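Local coordinates for protein heme oxygenase (mycobilin-producing) (Mycobacterium tuberculosis, PDB 3HX9) that probably degrades heme oxidatively to mycobilins with release of iron, and binds two hemes together in its active site, at residues A[28-33]-A[55-60]; A[48-53]-A[86-91]. All blocks are in the same frame, centred on the assembly; numbering follows the deposited sequence.

In the fold
From the N terminus, the chain runs through strand 3-9 and helix 16-25 into the loop that holds residues 28-33. Contact 1 folds this loop onto the end of strand 51-57, closing a span made largely of strand 36-46 and the first part of 51-57. Contact 2 starts within that span, at 48-53, and closes beyond it at 86-91, so the two cross along the chain. Strand 51-57 serves both: its far end meets the loop beside the hemes, its beginning faces strand 87-99 across strand 3-9. The contact centres lie about 17 Å apart, on opposite sides of the chain's centre, yet Asp60 of contact 1 and Glu91 of contact 2 bring two like charges close.

Contact 1: A[28-33]-A[55-60]; sequences HAVENS and THWESD. With HEM (protoporphyrin IX containing Fe), chain C.
Trp57 reaches across to Val30 and Ser33 with the far end of its indole. From CB the side chain leaves strand 51-57 with CG anti to the carbonyl carbon (chi1 -57°), which carries the ring out toward the 28-33 loop. On the five-membered ring, NE1 turns back to its own strand and donates to Thr55 OG1 at 2.9 Å; the acceptor lies nearly in the indole plane, a bond that helps fix the ring's rotation. Farther along the six-membered ring, CZ3 comes 4.4 Å from Ser33 CB. At the tip, CH2 packs on Val30 CG1 at 4.0 Å, the two side chains crossing at about a right angle. The other valine methyl, CG2, meets CMD of the chain C heme at 3.9 Å, so Val30 stands between the indole and that heme. Two overlapping beta turns, His28-Glu31 (type I) and Val30-Ser33 (type II), shape the loop, and Ser33 ties the second with its OG and N both on Val30 O, OG at 2.7 Å. Trp57 is further surrounded by aromatic rings: Phe36 of strand 36-46, and Phe63 and Trp66, the latter a predicted transition-state stabiliser, of helix 60-68.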
ATOM      1  N   HIS A  28     -16.271   8.596   3.926  1.00 20.85           N
ATOM      2  CA  HIS A  28     -16.038   9.049   5.312  1.00 22.37           C
ATOM      3  C   HIS A  28     -16.667   8.147   6.331  1.00 22.84           C
ATOM      4  O   HIS A  28     -16.777   8.514   7.509  1.00 21.84           O
ATOM      5  CB  HIS A  28     -16.504  10.548   5.465  1.00 22.39           C
ATOM      6  CG  HIS A  28     -15.742  11.494   4.588  1.00 23.11           C
ATOM      7  ND1 HIS A  28     -16.193  11.879   3.334  1.00 30.13           N
ATOM      8  CD2 HIS A  28     -14.530  12.068   4.747  1.00 23.49           C
ATOM      9  CE1 HIS A  28     -15.297  12.683   2.786  1.00 29.24           C
ATOM     10  NE2 HIS A  28     -14.284  12.811   3.622  1.00 29.67           N
ATOM     11  N   ALA A  29     -17.033   6.938   5.887  1.00 22.14           N
ATOM     12  CA  ALA A  29     -17.692   5.929   6.736  1.00 23.00           C
ATOM     13  C   ALA A  29     -16.940   5.508   8.023  1.00 23.20           C
ATOM     14  O   ALA A  29     -17.578   5.061   8.996  1.00 24.55           O
ATOM     15  CB  ALA A  29     -18.025   4.660   5.870  1.00 23.74           C
ATOM     16  N   VAL A  30     -15.620   5.603   8.024  1.00 18.36           N
ATOM     17  CA  VAL A  30     -14.814   5.072   9.108  1.00 20.69           C
ATOM     18  C   VAL A  30     -14.262   6.250   9.932  1.00 20.47           C
ATOM     19  O   VAL A  30     -13.592   6.046  10.943  1.00 22.29           O
ATOM     20  CB  VAL A  30     -13.670   4.188   8.537  1.00 19.85           C
ATOM     21  CG1 VAL A  30     -12.868   3.408   9.662  1.00 18.79           C
ATOM     22  CG2 VAL A  30     -14.250   3.184   7.534  1.00 19.22           C
ATOM     23  N   GLU A  31     -14.488   7.455   9.447  1.00 23.47           N
ATOM     24  CA  GLU A  31     -13.958   8.687  10.095  1.00 25.14           C
ATOM     25  C   GLU A  31     -14.149   8.669  11.622  1.00 25.66           C
ATOM     26  O   GLU A  31     -15.216   8.283  12.124  1.00 26.11           O
ATOM     27  CB  GLU A  31     -14.688   9.884   9.440  1.00 25.30           C
ATOM     28  CG  GLU A  31     -14.154  11.297   9.745  1.00 32.99           C
ATOM     29  CD  GLU A  31     -15.085  12.440   9.239  1.00 41.46           C
ATOM     30  OE1 GLU A  31     -14.802  13.021   8.162  1.00 43.60           O
ATOM     31  OE2 GLU A  31     -16.084  12.780   9.931  1.00 44.96           O
ATOM     32  N   ASN A  32     -13.093   9.044  12.348  1.00 25.74           N
ATOM     33  CA  ASN A  32     -13.095   9.120  13.791  1.00 27.77           C
ATOM     34  C   ASN A  32     -13.176   7.808  14.517  1.00 26.08           C
ATOM     35  O   ASN A  32     -13.415   7.808  15.708  1.00 28.81           O
ATOM     36  CB  ASN A  32     -14.276  10.003  14.258  1.00 28.24           C
ATOM     37  CG  ASN A  32     -14.242  11.383  13.650  1.00 32.35           C
ATOM     38  OD1 ASN A  32     -15.287  11.964  13.379  1.00 38.73           O
ATOM     39  ND2 ASN A  32     -13.066  11.927  13.448  1.00 28.03           N
ATOM     40  N   SER A  33     -13.032   6.666  13.835  1.00 23.67           N
ATOM     41  CA  SER A  33     -13.027   5.391  14.549  1.00 22.88           C
ATOM     42  C   SER A  33     -11.722   5.349  15.328  1.00 22.13           C
ATOM     43  O   SER A  33     -10.722   5.865  14.809  1.00 22.22           O
ATOM     44  CB  SER A  33     -12.976   4.208  13.579  1.00 21.64           C
ATOM     45  OG  SER A  33     -14.131   4.143  12.811  1.00 22.92           O
ATOM     46  N   THR A  55      -5.806   0.573   4.332  1.00 11.91           N
ATOM     47  CA  THR A  55      -6.268   1.291   5.537  1.00 12.37           C
ATOM     48  C   THR A  55      -5.118   1.343   6.533  1.00 11.53           C
ATOM     49  O   THR A  55      -4.259   0.448   6.596  1.00 13.19           O
ATOM     50  CB  THR A  55      -7.479   0.634   6.212  1.00 11.40           C
ATOM     51  OG1 THR A  55      -7.084  -0.602   6.886  1.00 13.39           O
ATOM     52  CG2 THR A  55      -8.552   0.341   5.188  1.00 14.53           C
ATOM     53  N   HIS A  56      -5.098   2.439   7.314  1.00 12.03           N
ATOM     54  CA  HIS A  56      -3.963   2.695   8.245  1.00 13.68           C
ATOM     55  C   HIS A  56      -4.498   2.842   9.666  1.00 13.35           C
ATOM     56  O   HIS A  56      -5.528   3.500   9.882  1.00 14.39           O
ATOM     57  CB  HIS A  56      -3.384   4.062   7.836  1.00 13.51           C
ATOM     58  CG  HIS A  56      -2.781   4.027   6.461  1.00 15.77           C
ATOM     59  ND1 HIS A  56      -3.476   4.318   5.309  1.00 18.29           N
ATOM     60  CD2 HIS A  56      -1.531   3.665   6.079  1.00 11.73           C
ATOM     61  CE1 HIS A  56      -2.661   4.183   4.267  1.00 12.25           C
ATOM     62  NE2 HIS A  56      -1.466   3.823   4.717  1.00 15.86           N
ATOM     63  N   TRP A  57      -3.832   2.178  10.605  1.00 12.34           N
ATOM     64  CA  TRP A  57      -4.283   2.175  11.998  1.00 15.00           C
ATOM     65  C   TRP A  57      -3.095   2.395  12.905  1.00 16.38           C
ATOM     66  O   TRP A  57      -1.983   2.019  12.604  1.00 16.24           O
ATOM     67  CB  TRP A  57      -4.949   0.874  12.359  1.00 14.24           C
ATOM     68  CG  TRP A  57      -6.118   0.551  11.470  1.00 15.46           C
ATOM     69  CD1 TRP A  57      -6.079   0.020  10.188  1.00 17.28           C
ATOM     70  CD2 TRP A  57      -7.487   0.847  11.752  1.00 15.39           C
ATOM     71  NE1 TRP A  57      -7.353  -0.003   9.676  1.00 15.16           N
ATOM     72  CE2 TRP A  57      -8.250   0.431  10.626  1.00 15.99           C
ATOM     73  CE3 TRP A  57      -8.150   1.361  12.868  1.00 17.84           C
ATOM     74  CZ2 TRP A  57      -9.665   0.601  10.571  1.00 17.69           C
ATOM     75  CZ3 TRP A  57      -9.542   1.539  12.835  1.00 18.26           C
ATOM     76  CH2 TRP A  57     -10.294   1.120  11.690  1.00 18.28           C
ATOM     77  N   GLU A  58      -3.360   2.966  14.063  1.00 18.76           N
ATOM     78  CA  GLU A  58      -2.318   3.040  15.096  1.00 20.20           C
ATOM     79  C   GLU A  58      -1.806   1.705  15.607  1.00 18.99           C
ATOM     80  O   GLU A  58      -0.623   1.600  15.958  1.00 19.19           O
ATOM     81  CB  GLU A  58      -2.884   3.813  16.298  1.00 20.88           C
ATOM     82  CG  GLU A  58      -3.471   5.158  15.888  1.00 30.48           C
ATOM     83  CD  GLU A  58      -3.537   6.149  17.037  1.00 40.32           C
ATOM     84  OE1 GLU A  58      -3.908   5.725  18.182  1.00 42.14           O
ATOM     85  OE2 GLU A  58      -3.207   7.342  16.756  1.00 42.56           O
ATOM     86  N   SER A  59      -2.664   0.671  15.683  1.00 17.06           N
ATOM     87  CA  SER A  59      -2.272  -0.630  16.156  1.00 18.01           C
ATOM     88  C   SER A  59      -3.144  -1.701  15.545  1.00 18.33           C
ATOM     89  O   SER A  59      -4.251  -1.395  15.067  1.00 18.85           O
ATOM     90  CB  SER A  59      -2.466  -0.705  17.679  1.00 19.02           C
ATOM     91  OG  SER A  59      -3.852  -0.627  18.038  1.00 21.83           O
ATOM     92  N   ASP A  60      -2.667  -2.923  15.606  1.00 19.19           N
ATOM     93  CA  ASP A  60      -3.517  -4.036  15.208  1.00 17.53           C
ATOM     94  C   ASP A  60      -4.732  -4.089  16.145  1.00 20.41           C
ATOM     95  O   ASP A  60      -5.837  -4.384  15.687  1.00 20.23           O
ATOM     96  CB  ASP A  60      -2.764  -5.325  15.315  1.00 18.56           C
ATOM     97  CG  ASP A  60      -3.638  -6.529  15.021  1.00 22.02           C
ATOM     98  OD1 ASP A  60      -4.216  -6.620  13.906  1.00 19.89           O
ATOM     99  OD2 ASP A  60      -3.803  -7.398  15.952  1.00 22.52           O
TER
HETATM  100  CHA HEM C 300     -20.002  -1.503   2.865  1.00 21.78           C
HETATM  101  CHB HEM C 300     -20.701  -6.112   1.468  1.00 20.59           C
HETATM  102  CHC HEM C 300     -17.509  -7.483   4.914  1.00 21.85           C
HETATM  103  CHD HEM C 300     -16.383  -2.889   5.768  1.00 19.31           C
HETATM  104  C1A HEM C 300     -20.493  -2.630   2.215  1.00 23.45           C
HETATM  105  C2A HEM C 300     -21.508  -2.649   1.226  1.00 26.15           C
HETATM  106  C3A HEM C 300     -21.673  -3.907   0.809  1.00 27.61           C
HETATM  107  C4A HEM C 300     -20.790  -4.748   1.580  1.00 22.97           C
HETATM  108  CMA HEM C 300     -22.676  -4.412  -0.235  1.00 31.00           C
HETATM  109  CAA HEM C 300     -22.288  -1.426   0.708  1.00 31.81           C
HETATM  110  CBA HEM C 300     -21.565  -0.865  -0.482  1.00 41.90           C
HETATM  111  CGA HEM C 300     -22.610  -0.228  -1.362  1.00 49.55           C
HETATM  112  O1A HEM C 300     -23.162  -0.983  -2.237  1.00 51.94           O
HETATM  113  O2A HEM C 300     -22.883   1.009  -1.151  1.00 50.16           O
HETATM  114  C1B HEM C 300     -19.948  -6.866   2.322  1.00 18.63           C
HETATM  115  C2B HEM C 300     -19.849  -8.318   2.334  1.00 19.89           C
HETATM  116  C3B HEM C 300     -18.972  -8.683   3.247  1.00 21.92           C
HETATM  117  C4B HEM C 300     -18.443  -7.470   3.875  1.00 20.18           C
HETATM  118  CMB HEM C 300     -20.706  -9.202   1.408  1.00 22.58           C
HETATM  119  CAB HEM C 300     -18.531 -10.102   3.682  1.00 25.10           C
HETATM  120  CBB HEM C 300     -18.465 -11.118   2.844  1.00 32.09           C
HETATM  121  C1C HEM C 300     -16.918  -6.347   5.456  1.00 20.38           C
HETATM  122  C2C HEM C 300     -15.883  -6.318   6.423  1.00 20.38           C
HETATM  123  C3C HEM C 300     -15.560  -5.066   6.660  1.00 18.02           C
HETATM  124  C4C HEM C 300     -16.450  -4.245   5.831  1.00 18.18           C
HETATM  125  CMC HEM C 300     -15.240  -7.567   7.094  1.00 20.51           C
HETATM  126  CAC HEM C 300     -14.466  -4.494   7.581  1.00 20.24           C
HETATM  127  CBC HEM C 300     -13.717  -5.198   8.439  1.00 20.90           C
HETATM  128  C1D HEM C 300     -17.279  -2.099   5.101  1.00 19.42           C
HETATM  129  C2D HEM C 300     -17.368  -0.660   5.244  1.00 18.88           C
HETATM  130  C3D HEM C 300     -18.478  -0.264   4.366  1.00 18.66           C
HETATM  131  C4D HEM C 300     -18.968  -1.464   3.748  1.00 20.83           C
HETATM  132  CMD HEM C 300     -16.478   0.269   6.106  1.00 20.59           C
HETATM  133  CAD HEM C 300     -18.963   1.220   4.197  1.00 20.85           C
HETATM  134  CBD HEM C 300     -20.138   1.400   5.149  1.00 28.18           C
HETATM  135  CGD HEM C 300     -20.803   2.771   5.151  1.00 36.25           C
HETATM  136  O1D HEM C 300     -21.268   3.174   6.274  1.00 37.83           O
HETATM  137  O2D HEM C 300     -20.891   3.467   4.087  1.00 38.39           O
HETATM  138  NA  HEM C 300     -20.058  -3.941   2.425  1.00 21.90           N
HETATM  139  NB  HEM C 300     -19.033  -6.388   3.217  1.00 19.85           N
HETATM  140  NC  HEM C 300     -17.256  -5.049   5.065  1.00 19.74           N
HETATM  141  ND  HEM C 300     -18.210  -2.533   4.217  1.00 20.69           N
HETATM  142 FE   HEM C 300     -18.791  -4.491   3.892  1.00 21.71          FE

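Contact 2: A[48-53]-A[86-91]; sequences EERYFV and GASLLE. With HEM (protoporphyrin IX containing Fe), chain E.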
ATOM      1  N   GLU A  48      -1.184  -5.993 -11.055  1.00 20.71           N
ATOM      2  CA  GLU A  48      -2.217  -6.443 -10.087  1.00 22.39           C
ATOM      3  C   GLU A  48      -3.564  -6.224 -10.782  1.00 22.23           C
ATOM      4  O   GLU A  48      -3.701  -5.281 -11.590  1.00 23.45           O
ATOM      5  CB  GLU A  48      -2.064  -5.571  -8.804  1.00 22.15           C
ATOM      6  CG  GLU A  48      -2.748  -5.914  -7.475  1.00 27.57           C
ATOM      7  CD  GLU A  48      -2.957  -7.376  -7.135  1.00 22.04           C
ATOM      8  OE1 GLU A  48      -2.135  -8.077  -6.527  1.00 23.22           O
ATOM      9  OE2 GLU A  48      -4.035  -7.762  -7.448  1.00 21.22           O
ATOM     10  N   GLU A  49      -4.543  -7.119 -10.579  1.00 21.78           N
ATOM     11  CA  GLU A  49      -5.862  -6.916 -11.129  1.00 23.51           C
ATOM     12  C   GLU A  49      -6.862  -6.441 -10.059  1.00 20.43           C
ATOM     13  O   GLU A  49      -7.987  -6.067 -10.376  1.00 20.69           O
ATOM     14  CB  GLU A  49      -6.375  -8.263 -11.754  1.00 25.26           C
ATOM     15  CG  GLU A  49      -6.195  -9.488 -10.768  1.00 35.20           C
ATOM     16  CD  GLU A  49      -4.705  -9.980 -10.586  1.00 44.52           C
ATOM     17  OE1 GLU A  49      -4.101 -10.380 -11.631  1.00 50.81           O
ATOM     18  OE2 GLU A  49      -4.155  -9.977  -9.425  1.00 43.24           O
ATOM     19  N   ARG A  50      -6.458  -6.551  -8.787  1.00 18.07           N
ATOM     20  CA  ARG A  50      -7.372  -6.250  -7.662  1.00 14.54           C
ATOM     21  C   ARG A  50      -7.260  -4.767  -7.315  1.00 15.52           C
ATOM     22  O   ARG A  50      -6.197  -4.182  -7.503  1.00 16.26           O
ATOM     23  CB  ARG A  50      -7.010  -7.048  -6.414  1.00 16.71           C
ATOM     24  CG  ARG A  50      -7.062  -8.551  -6.719  1.00 17.41           C
ATOM     25  CD  ARG A  50      -6.663  -9.381  -5.503  1.00 16.11           C
ATOM     26  NE  ARG A  50      -5.235  -9.259  -5.319  1.00 19.50           N
ATOM     27  CZ  ARG A  50      -4.577  -9.881  -4.351  1.00 22.70           C
ATOM     28  NH1 ARG A  50      -5.255 -10.656  -3.467  1.00 21.51           N
ATOM     29  NH2 ARG A  50      -3.242  -9.725  -4.270  1.00 22.57           N
ATOM     30  N   TYR A  51      -8.359  -4.203  -6.875  1.00 12.54           N
ATOM     31  CA  TYR A  51      -8.280  -2.894  -6.166  1.00 13.64           C
ATOM     32  C   TYR A  51      -7.664  -3.147  -4.799  1.00 13.61           C
ATOM     33  O   TYR A  51      -7.928  -4.181  -4.174  1.00 15.46           O
ATOM     34  CB  TYR A  51      -9.658  -2.307  -5.957  1.00 15.73           C
ATOM     35  CG  TYR A  51     -10.191  -1.558  -7.158  1.00 15.67           C
ATOM     36  CD1 TYR A  51     -10.286  -0.136  -7.160  1.00 15.05           C
ATOM     37  CD2 TYR A  51     -10.600  -2.260  -8.272  1.00 16.25           C
ATOM     38  CE1 TYR A  51     -10.765   0.546  -8.302  1.00 15.18           C
ATOM     39  CE2 TYR A  51     -11.096  -1.583  -9.424  1.00 15.00           C
ATOM     40  CZ  TYR A  51     -11.217  -0.213  -9.394  1.00 14.58           C
ATOM     41  OH  TYR A  51     -11.714   0.418 -10.539  1.00 17.58           O
ATOM     42  N   PHE A  52      -6.890  -2.173  -4.308  1.00 13.61           N
ATOM     43  CA  PHE A  52      -6.359  -2.274  -2.920  1.00 13.42           C
ATOM     44  C   PHE A  52      -7.009  -1.199  -2.100  1.00 14.04           C
ATOM     45  O   PHE A  52      -6.937  -0.030  -2.477  1.00 14.76           O
ATOM     46  CB  PHE A  52      -4.830  -2.019  -2.858  1.00 12.07           C
ATOM     47  CG  PHE A  52      -3.963  -3.213  -3.147  1.00 12.78           C
ATOM     48  CD1 PHE A  52      -4.504  -4.372  -3.729  1.00 14.96           C
ATOM     49  CD2 PHE A  52      -2.610  -3.191  -2.846  1.00 13.32           C
ATOM     50  CE1 PHE A  52      -3.691  -5.466  -3.983  1.00 15.92           C
ATOM     51  CE2 PHE A  52      -1.774  -4.280  -3.103  1.00 15.77           C
ATOM     52  CZ  PHE A  52      -2.354  -5.419  -3.729  1.00 13.23           C
ATOM     53  N   VAL A  53      -7.646  -1.594  -1.000  1.00 11.66           N
ATOM     54  CA  VAL A  53      -8.262  -0.685  -0.081  1.00 12.20           C
ATOM     55  C   VAL A  53      -7.267  -0.635   1.079  1.00 12.79           C
ATOM     56  O   VAL A  53      -7.190  -1.564   1.856  1.00 12.41           O
ATOM     57  CB  VAL A  53      -9.620  -1.207   0.381  1.00 12.83           C
ATOM     58  CG1 VAL A  53     -10.278  -0.231   1.383  1.00 12.53           C
ATOM     59  CG2 VAL A  53     -10.527  -1.299  -0.914  1.00 13.29           C
ATOM     60  N   GLY A  86     -14.553 -11.394  -4.383  1.00 20.82           N
ATOM     61  CA  GLY A  86     -13.680 -12.053  -3.425  1.00 19.63           C
ATOM     62  C   GLY A  86     -12.813 -10.948  -2.810  1.00 19.59           C
ATOM     63  O   GLY A  86     -12.765  -9.810  -3.351  1.00 19.11           O
ATOM     64  N   ALA A  87     -12.156 -11.281  -1.716  1.00 18.31           N
ATOM     65  CA  ALA A  87     -11.261 -10.310  -1.077  1.00 17.60           C
ATOM     66  C   ALA A  87     -10.201 -11.095  -0.298  1.00 18.37           C
ATOM     67  O   ALA A  87     -10.458 -12.236   0.206  1.00 17.44           O
ATOM     68  CB  ALA A  87     -12.081  -9.456  -0.145  1.00 18.88           C
ATOM     69  N   SER A  88      -9.048 -10.467  -0.102  1.00 14.97           N
ATOM     70  CA  SER A  88      -7.985 -11.042   0.711  1.00 15.98           C
ATOM     71  C   SER A  88      -7.495  -9.900   1.588  1.00 15.04           C
ATOM     72  O   SER A  88      -7.114  -8.886   1.056  1.00 16.50           O
ATOM     73  CB  SER A  88      -6.805 -11.500  -0.147  1.00 16.97           C
ATOM     74  OG  SER A  88      -7.233 -12.602  -0.990  1.00 18.11           O
ATOM     75  N   LEU A  89      -7.440 -10.122   2.889  1.00 15.30           N
ATOM     76  CA  LEU A  89      -6.875  -9.091   3.829  1.00 14.27           C
ATOM     77  C   LEU A  89      -5.412  -9.331   3.912  1.00 15.91           C
ATOM     78  O   LEU A  89      -4.963 -10.465   4.324  1.00 17.56           O
ATOM     79  CB  LEU A  89      -7.463  -9.352   5.236  1.00 15.63           C
ATOM     80  CG  LEU A  89      -7.057  -8.390   6.360  1.00 15.77           C
ATOM     81  CD1 LEU A  89      -7.286  -6.950   5.984  1.00 17.64           C
ATOM     82  CD2 LEU A  89      -7.877  -8.768   7.564  1.00 17.97           C
ATOM     83  N   LEU A  90      -4.603  -8.306   3.593  1.00 15.04           N
ATOM     84  CA  LEU A  90      -3.185  -8.380   3.642  1.00 14.79           C
ATOM     85  C   LEU A  90      -2.779  -7.477   4.800  1.00 15.47           C
ATOM     86  O   LEU A  90      -3.189  -6.312   4.827  1.00 16.50           O
ATOM     87  CB  LEU A  90      -2.511  -7.873   2.323  1.00 15.83           C
ATOM     88  CG  LEU A  90      -3.239  -8.321   1.058  1.00 15.96           C
ATOM     89  CD1 LEU A  90      -2.626  -7.676  -0.172  1.00 18.42           C
ATOM     90  CD2 LEU A  90      -3.273  -9.875   0.923  1.00 17.48           C
ATOM     91  N   GLU A  91      -1.996  -8.028   5.746  1.00 14.63           N
ATOM     92  CA  GLU A  91      -1.700  -7.273   6.971  1.00 14.47           C
ATOM     93  C   GLU A  91      -0.234  -7.059   7.215  1.00 15.02           C
ATOM     94  O   GLU A  91       0.587  -7.961   7.093  1.00 15.56           O
ATOM     95  CB  GLU A  91      -2.271  -7.995   8.211  1.00 15.10           C
ATOM     96  CG  GLU A  91      -3.733  -8.462   7.998  1.00 18.62           C
ATOM     97  CD  GLU A  91      -4.325  -9.078   9.262  1.00 23.49           C
ATOM     98  OE1 GLU A  91      -4.118  -8.566  10.397  1.00 22.92           O
ATOM     99  OE2 GLU A  91      -5.070 -10.064   9.100  1.00 26.11           O
TER
HETATM  100  CHA HEM E 200     -16.839  -4.814   0.696  1.00 18.38           C
HETATM  101  CHB HEM E 200     -16.136  -0.160   1.928  1.00 20.56           C
HETATM  102  CHC HEM E 200     -12.275  -1.500   4.576  1.00 16.90           C
HETATM  103  CHD HEM E 200     -13.574  -6.142   4.022  1.00 21.79           C
HETATM  104  C1A HEM E 200     -16.914  -3.439   0.765  1.00 19.79           C
HETATM  105  C2A HEM E 200     -17.804  -2.645  -0.049  1.00 21.83           C
HETATM  106  C3A HEM E 200     -17.627  -1.371   0.301  1.00 22.38           C
HETATM  107  C4A HEM E 200     -16.610  -1.308   1.292  1.00 18.81           C
HETATM  108  CMA HEM E 200     -18.292  -0.121  -0.286  1.00 23.61           C
HETATM  109  CAA HEM E 200     -18.781  -3.228  -1.110  1.00 25.26           C
HETATM  110  CBA HEM E 200     -18.022  -3.404  -2.437  1.00 26.04           C
HETATM  111  CGA HEM E 200     -18.851  -3.914  -3.606  1.00 28.00           C
HETATM  112  O1A HEM E 200     -18.529  -4.979  -4.096  1.00 34.86           O
HETATM  113  O2A HEM E 200     -19.810  -3.268  -4.041  1.00 30.12           O
HETATM  114  C1B HEM E 200     -15.024  -0.153   2.729  1.00 16.71           C
HETATM  115  C2B HEM E 200     -14.403   1.061   3.232  1.00 17.35           C
HETATM  116  C3B HEM E 200     -13.318   0.692   3.962  1.00 19.59           C
HETATM  117  C4B HEM E 200     -13.216  -0.762   3.925  1.00 19.47           C
HETATM  118  CMB HEM E 200     -14.887   2.502   3.008  1.00 21.06           C
HETATM  119  CAB HEM E 200     -12.361   1.684   4.617  1.00 18.92           C
HETATM  120  CBB HEM E 200     -11.652   1.411   5.707  1.00 30.55           C
HETATM  121  C1C HEM E 200     -12.309  -2.868   4.667  1.00 18.66           C
HETATM  122  C2C HEM E 200     -11.321  -3.679   5.333  1.00 16.28           C
HETATM  123  C3C HEM E 200     -11.717  -4.943   5.110  1.00 20.75           C
HETATM  124  C4C HEM E 200     -12.923  -4.973   4.364  1.00 17.65           C
HETATM  125  CMC HEM E 200     -10.006  -3.220   5.996  1.00 18.84           C
HETATM  126  CAC HEM E 200     -11.008  -6.196   5.597  1.00 25.15           C
HETATM  127  CBC HEM E 200     -10.872  -6.315   6.922  1.00 37.48           C
HETATM  128  C1D HEM E 200     -14.554  -6.224   3.072  1.00 19.01           C
HETATM  129  C2D HEM E 200     -15.053  -7.466   2.566  1.00 17.53           C
HETATM  130  C3D HEM E 200     -16.073  -7.059   1.518  1.00 19.83           C
HETATM  131  C4D HEM E 200     -16.060  -5.605   1.490  1.00 19.87           C
HETATM  132  CMD HEM E 200     -14.603  -8.875   3.053  1.00 16.91           C
HETATM  133  CAD HEM E 200     -16.906  -8.010   0.648  1.00 18.68           C
HETATM  134  CBD HEM E 200     -16.033  -8.250  -0.598  1.00 20.32           C
HETATM  135  CGD HEM E 200     -16.670  -9.371  -1.434  1.00 23.79           C
HETATM  136  O1D HEM E 200     -17.864  -9.637  -1.269  1.00 28.22           O
HETATM  137  O2D HEM E 200     -16.008 -10.105  -2.200  1.00 26.06           O
HETATM  138  NA  HEM E 200     -16.166  -2.585   1.590  1.00 20.13           N
HETATM  139  NB  HEM E 200     -14.301  -1.219   3.175  1.00 19.24           N
HETATM  140  NC  HEM E 200     -13.301  -3.673   4.102  1.00 19.27           N
HETATM  141  ND  HEM E 200     -15.122  -5.169   2.383  1.00 17.78           N
HETATM  142 FE   HEM E 200     -14.537  -3.193   2.539  1.00 18.17          FE
HETATM  143  O   HOH W   1      -8.198 -11.116  -3.188  1.00 25.78           O
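The guanidinium of Arg50 turns an edge to Ser88, whose OG lies near the guanidinium plane 3.7 Å from NH1. The two residues stand on strands of the four-stranded antiparallel sheet of a ferredoxin-like fold; two such subunits form the dimeric alpha+beta barrel of this family. The separation is bridged by water 1, also at the edge, which accepts from Arg50 NH1 at 3.0 Å and from Ser88 OG. Another edge of the same group is held by Glu48 in a side-on salt bridge: NE meets OE2 at 2.9 Å while NH2 meets OE1. Both carboxylate oxygens lie almost in the guanidinium plane, yet the arginine nitrogens approach from above the carboxylate plane, by 39° at OE2, so the two flat groups are not coplanar. OE2 also takes the backbone N-H of Arg50 on its anti lone pair, which holds the carboxylate against the backbone of 48-50. The second flat group, the Phe52 ring, is met obliquely by Leu90, CZ to CD1 at 4.2 Å, and also by the Phe92 ring of the second subunit.

Strands 51-57 and 87-99 are not neighbours; strand 3-9 runs between them, and Arg50 and Phe52 both rest on its Ala8. Contact is therefore made by side chains over one face of the sheet, where Phe52 also packs on its counterpart of the second subunit. On the other face, Val53 and Leu89 serve the chain E heme. Val53 CG1 comes 3.9 Å from porphyrin C4B, and Leu89 CD1 packs 3.8 Å from the CBC atom of a vinyl group. At the start of the second segment, beyond Val83 and Ala84, whose backbone nitrogens hydrogen-bond to this heme, Gly86 N lies 2.9 Å from propionate oxygen O2D.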